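Local coordinates for protein double Glycine Motif Protease domain from AMS/PCAT Transporter (Lachnospiraceae bacterium C6A11, PDB 6MPZ) that probably cleaves the leader peptide from lantibiotic-type precursors at a double-glycine motif, as a C39 cysteine peptidase domain of a peptide-exporting transporter, at residues A30-V35 and L65-N70; E83-E88 and V103-F108. All blocks are in the same frame, centred on the assembly; numbering follows the deposited sequence.

In the fold
Both contacts belong to the C39 peptidase fold. From the N terminus, helix 27-38 comes first. The chain then runs through helix 45-52 to helix 61-70, where contact 1 closes this helical excursion. Next come strand 74-79 and helix 82-88. Contact 2 closes after strand 93-97, when strand 101-109 meets helix 82-88. The two contacts are in series, neither nested nor crossed, and lie on opposite sides of the chain's centre. Contact 1 ties two helices together; contact 2 ties a helix to the antiparallel sheet. They meet at strand 101-109, where Ser-31 and Met-34 of helix 27-38 pack on Val-104.

Contact 1. Residues A30-V35 and L65-N70; sequences ASLAMV and LKAARN
Leu-32 meets Ala-67 and Ala-68 with no hydrogen bond crossing between the two segments; backbone bonds such as Arg-69 N to Leu-65 O, 3.1 Å, hold each helix internally. This is helix-to-helix packing in the helical part of a C39 peptidase, a family of papain-like cysteine peptidases. Helix 27-38 begins at Cys-27, which lies with His-101 and Asp-117 in an arrangement consistent with a catalytic triad.

One leucine carries the contact from its side. Leu-32 points toward helix 61-70, and CG lies anti to the backbone N (chi1 179°), so the branch reaches outward with both methyls at the second helix. CD1 rests on Ala-68 CB at 3.8 Å. CD2 lies by Ala-67 CB at 4.0 Å. The two alanines have short side chains, and CA of Leu-32 comes within 7.3 Å of CA of Ala-68. All three residues are buried. The interface itself is small, 103 Å² summed over both segments, and more than half of it belongs to Leu-32.

Neighbours complete the packing. The Phe-141 side chain, from strand 137-142, touches a residue of each helix, Val-35 on one and Ala-68 on the other. Leu-65 points away from helix 27-38 and packs on an apolar side chain of the bound peptide. The leucine of the first helix also touches backbone: Leu-32 CD2 is 4.0 Å from Ala-68 N, a plain packing contact.

Contact 2. Residues E83-E88 and V103-F108; sequences EKLKKE and VVLKGF
Lys-86 and Phe-108 meet through a CH-pi contact. Lys-86 CG sits over one face of the ring, 3.8 Å from the Phe-108 centroid and 16° off the ring normal. Its nearest ring atom is Phe-108 CZ. The two side chains cross at about a right angle. Lys-86 CG lies beside its backbone N, and from there the chain runs on extended past the ring. Its charged end goes elsewhere: NZ forms a salt bridge with Asp-131.

Apolar packing makes up the rest. Leu-85 and Leu-105 reach toward each other tip to tip, with Leu-85 CD2 at 3.6 Å from Leu-105 CD2. Leu-85 CG also stands at the edge of the phenylalanine ring, near its plane and 4.4 Å from Phe-108 CZ. On the ring face opposite the lysine lies Leu-105 CD1, 4.2 Å above the plane and offset toward the rim. Phe-108 is thus flanked on its two faces by a lysine from the helix and a leucine from its own strand.

The strand backbone explains this pairing. Lys-106 and Gly-107 both face Tyr-114 in a classic beta bulge. The extra residue resets the alternation, and Leu-105 and Phe-108, three positions apart, both point toward the helix.

Segments 83-88 and 103-108 run at 89° to each other, their axes 9.2 Å apart at closest approach. They belong to helix 82-88 and strand 101-109. Helix 127-133 packs beside them: Phe-130 meets the Phe-108 ring edge-to-face and touches both leucines. The strand itself lies between strands 93-97 and 112-117 of the antiparallel sheet.

Contact 1. Residues A30-V35 and L65-N70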
# COMPACT_ATOMS: atom_id res chain seq x y z
N ALA A 30 -7.53 4.81 2.30
CA ALA A 30 -8.25 3.62 1.89
C ALA A 30 -7.28 2.42 1.78
O ALA A 30 -7.60 1.34 2.25
CB ALA A 30 -8.94 3.88 0.55
N SER A 31 -6.08 2.65 1.23
CA SER A 31 -5.09 1.62 1.03
C SER A 31 -4.61 1.15 2.41
O SER A 31 -4.55 -0.03 2.63
CB SER A 31 -3.88 2.12 0.18
OG SER A 31 -4.29 2.49 -1.15
N LEU A 32 -4.29 2.05 3.34
CA LEU A 32 -3.90 1.54 4.68
C LEU A 32 -5.10 0.83 5.40
O LEU A 32 -4.90 -0.07 6.20
CB LEU A 32 -3.35 2.63 5.55
CG LEU A 32 -2.92 2.24 6.99
CD1 LEU A 32 -1.88 1.16 7.01
CD2 LEU A 32 -2.36 3.47 7.67
N ALA A 33 -6.32 1.24 5.11
CA ALA A 33 -7.51 0.64 5.77
C ALA A 33 -7.62 -0.84 5.37
O ALA A 33 -7.77 -1.72 6.24
CB ALA A 33 -8.80 1.42 5.44
N MET A 34 -7.46 -1.11 4.07
CA MET A 34 -7.38 -2.48 3.51
C MET A 34 -6.27 -3.31 4.12
O MET A 34 -6.52 -4.48 4.44
CB MET A 34 -7.22 -2.45 1.99
CG MET A 34 -8.44 -2.00 1.30
SD MET A 34 -8.52 -1.98 -0.53
CE MET A 34 -7.77 -0.42 -0.92
N VAL A 35 -5.07 -2.73 4.28
CA VAL A 35 -3.97 -3.45 4.96
C VAL A 35 -4.31 -3.77 6.43
O VAL A 35 -4.10 -4.89 6.88
CB VAL A 35 -2.57 -2.74 4.88
CG1 VAL A 35 -1.52 -3.50 5.69
CG2 VAL A 35 -2.08 -2.65 3.46
N LEU A 65 3.13 5.36 6.67
CA LEU A 65 3.97 4.48 7.47
C LEU A 65 3.88 4.77 8.97
O LEU A 65 3.85 3.84 9.77
CB LEU A 65 5.46 4.57 7.02
CG LEU A 65 5.93 4.05 5.65
CD1 LEU A 65 7.37 4.50 5.39
CD2 LEU A 65 5.78 2.52 5.52
N LYS A 66 3.91 6.06 9.35
CA LYS A 66 3.81 6.45 10.78
C LYS A 66 2.47 6.04 11.39
O LYS A 66 2.44 5.54 12.52
CB LYS A 66 3.96 7.98 10.95
CG LYS A 66 5.40 8.47 10.87
CD LYS A 66 5.48 9.95 11.20
CE LYS A 66 6.87 10.51 10.90
NZ LYS A 66 6.91 11.97 11.17
N ALA A 67 1.39 6.25 10.66
CA ALA A 67 0.05 5.83 11.10
C ALA A 67 -0.01 4.29 11.26
O ALA A 67 -0.51 3.81 12.26
CB ALA A 67 -1.02 6.32 10.12
N ALA A 68 0.58 3.54 10.32
CA ALA A 68 0.61 2.08 10.40
C ALA A 68 1.34 1.61 11.67
O ALA A 68 0.90 0.65 12.33
CB ALA A 68 1.28 1.51 9.16
N ARG A 69 2.43 2.29 12.00
CA ARG A 69 3.25 1.96 13.18
C ARG A 69 2.52 2.18 14.48
O ARG A 69 2.64 1.37 15.38
CB ARG A 69 4.55 2.75 13.20
CG ARG A 69 5.58 2.25 12.22
CD ARG A 69 6.89 3.04 12.34
NE ARG A 69 7.71 2.90 11.13
CZ ARG A 69 8.09 3.88 10.31
NH1 ARG A 69 7.78 5.15 10.53
NH2 ARG A 69 8.83 3.59 9.24
N ASN A 70 1.75 3.27 14.59
CA ASN A 70 0.93 3.51 15.78
C ASN A 70 -0.18 2.47 15.93
O ASN A 70 -0.59 2.19 17.05
CB ASN A 70 0.34 4.93 15.78
CG ASN A 70 1.37 6.00 16.16
OD1 ASN A 70 1.35 7.09 15.61
ND2 ASN A 70 2.27 5.68 17.10

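Contact 2. Residues E83-E88 and V103-F108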
# COMPACT_ATOMS: atom_id res chain seq x y z
N GLU A 83 11.07 -5.87 -11.16
CA GLU A 83 11.53 -7.24 -11.06
C GLU A 83 11.86 -7.64 -9.60
O GLU A 83 11.70 -8.80 -9.20
CB GLU A 83 12.74 -7.50 -12.00
CG GLU A 83 14.13 -7.06 -11.49
CD GLU A 83 15.33 -7.63 -12.29
OE1 GLU A 83 16.15 -6.78 -12.62
OE2 GLU A 83 15.49 -8.89 -12.59
N LYS A 84 12.36 -6.71 -8.83
CA LYS A 84 12.71 -7.02 -7.42
C LYS A 84 11.47 -6.96 -6.51
O LYS A 84 11.44 -7.58 -5.44
CB LYS A 84 13.80 -6.07 -6.88
CG LYS A 84 14.30 -6.46 -5.51
CD LYS A 84 15.72 -5.95 -5.26
CE LYS A 84 15.99 -5.60 -3.81
NZ LYS A 84 17.45 -5.37 -3.67
N LEU A 85 10.45 -6.22 -6.92
CA LEU A 85 9.20 -6.23 -6.17
C LEU A 85 8.59 -7.65 -6.28
O LEU A 85 8.25 -8.27 -5.25
CB LEU A 85 8.23 -5.17 -6.69
CG LEU A 85 6.84 -5.17 -6.05
CD1 LEU A 85 6.86 -5.09 -4.54
CD2 LEU A 85 6.08 -4.02 -6.59
N LYS A 86 8.53 -8.15 -7.52
CA LYS A 86 8.07 -9.53 -7.86
C LYS A 86 8.82 -10.63 -7.13
O LYS A 86 8.25 -11.62 -6.71
CB LYS A 86 8.18 -9.75 -9.33
CG LYS A 86 7.27 -8.83 -10.12
CD LYS A 86 7.60 -8.84 -11.60
CE LYS A 86 6.85 -7.73 -12.26
NZ LYS A 86 7.12 -7.59 -13.70
N LYS A 87 10.10 -10.41 -6.92
CA LYS A 87 10.94 -11.39 -6.30
C LYS A 87 10.89 -11.33 -4.78
O LYS A 87 10.77 -12.37 -4.14
CB LYS A 87 12.37 -11.21 -6.82
CG LYS A 87 13.30 -12.36 -6.49
CD LYS A 87 14.49 -12.41 -7.47
CE LYS A 87 15.67 -13.12 -6.87
NZ LYS A 87 15.29 -14.50 -6.46
N GLU A 88 10.96 -10.15 -4.22
CA GLU A 88 11.16 -9.97 -2.79
C GLU A 88 9.98 -9.31 -2.04
O GLU A 88 9.98 -9.29 -0.80
CB GLU A 88 12.37 -9.04 -2.56
CG GLU A 88 13.60 -9.22 -3.44
CD GLU A 88 14.87 -9.58 -2.69
OE1 GLU A 88 14.72 -10.47 -1.85
OE2 GLU A 88 15.95 -9.01 -2.95
N VAL A 103 -2.30 2.39 -4.43
CA VAL A 103 -3.11 1.21 -4.53
C VAL A 103 -2.53 0.11 -3.63
O VAL A 103 -1.38 0.21 -3.19
CB VAL A 103 -3.24 0.75 -5.97
CG1 VAL A 103 -3.80 1.87 -6.84
CG2 VAL A 103 -1.89 0.23 -6.52
N VAL A 104 -3.34 -0.92 -3.37
CA VAL A 104 -2.88 -2.08 -2.58
C VAL A 104 -2.52 -3.25 -3.48
O VAL A 104 -3.37 -3.70 -4.24
CB VAL A 104 -3.94 -2.58 -1.60
CG1 VAL A 104 -3.40 -3.79 -0.81
CG2 VAL A 104 -4.30 -1.46 -0.65
N LEU A 105 -1.26 -3.71 -3.39
CA LEU A 105 -0.79 -4.85 -4.19
C LEU A 105 -0.97 -6.15 -3.39
O LEU A 105 -0.40 -6.30 -2.25
CB LEU A 105 0.67 -4.69 -4.61
CG LEU A 105 1.36 -5.78 -5.47
CD1 LEU A 105 0.58 -6.09 -6.73
CD2 LEU A 105 2.77 -5.38 -5.88
N LYS A 106 -1.78 -7.05 -3.97
CA LYS A 106 -2.10 -8.33 -3.35
C LYS A 106 -1.16 -9.44 -3.78
O LYS A 106 -0.98 -10.39 -3.01
CB LYS A 106 -3.53 -8.73 -3.68
CG LYS A 106 -4.57 -7.76 -3.13
CD LYS A 106 -5.97 -8.24 -3.47
CE LYS A 106 -6.24 -7.99 -4.93
NZ LYS A 106 -7.58 -8.41 -5.32
N GLY A 107 -0.56 -9.30 -4.97
CA GLY A 107 0.46 -10.20 -5.50
C GLY A 107 0.40 -10.28 -7.01
O GLY A 107 -0.27 -9.47 -7.65
N PHE A 108 1.03 -11.33 -7.54
CA PHE A 108 1.17 -11.59 -8.98
C PHE A 108 0.75 -13.02 -9.29
O PHE A 108 0.92 -13.92 -8.44
CB PHE A 108 2.62 -11.40 -9.39
CG PHE A 108 3.15 -9.99 -9.14
CD1 PHE A 108 2.92 -8.96 -10.07
CD2 PHE A 108 3.89 -9.70 -8.00
CE1 PHE A 108 3.39 -7.69 -9.84
CE2 PHE A 108 4.36 -8.41 -7.76
CZ PHE A 108 4.12 -7.41 -8.69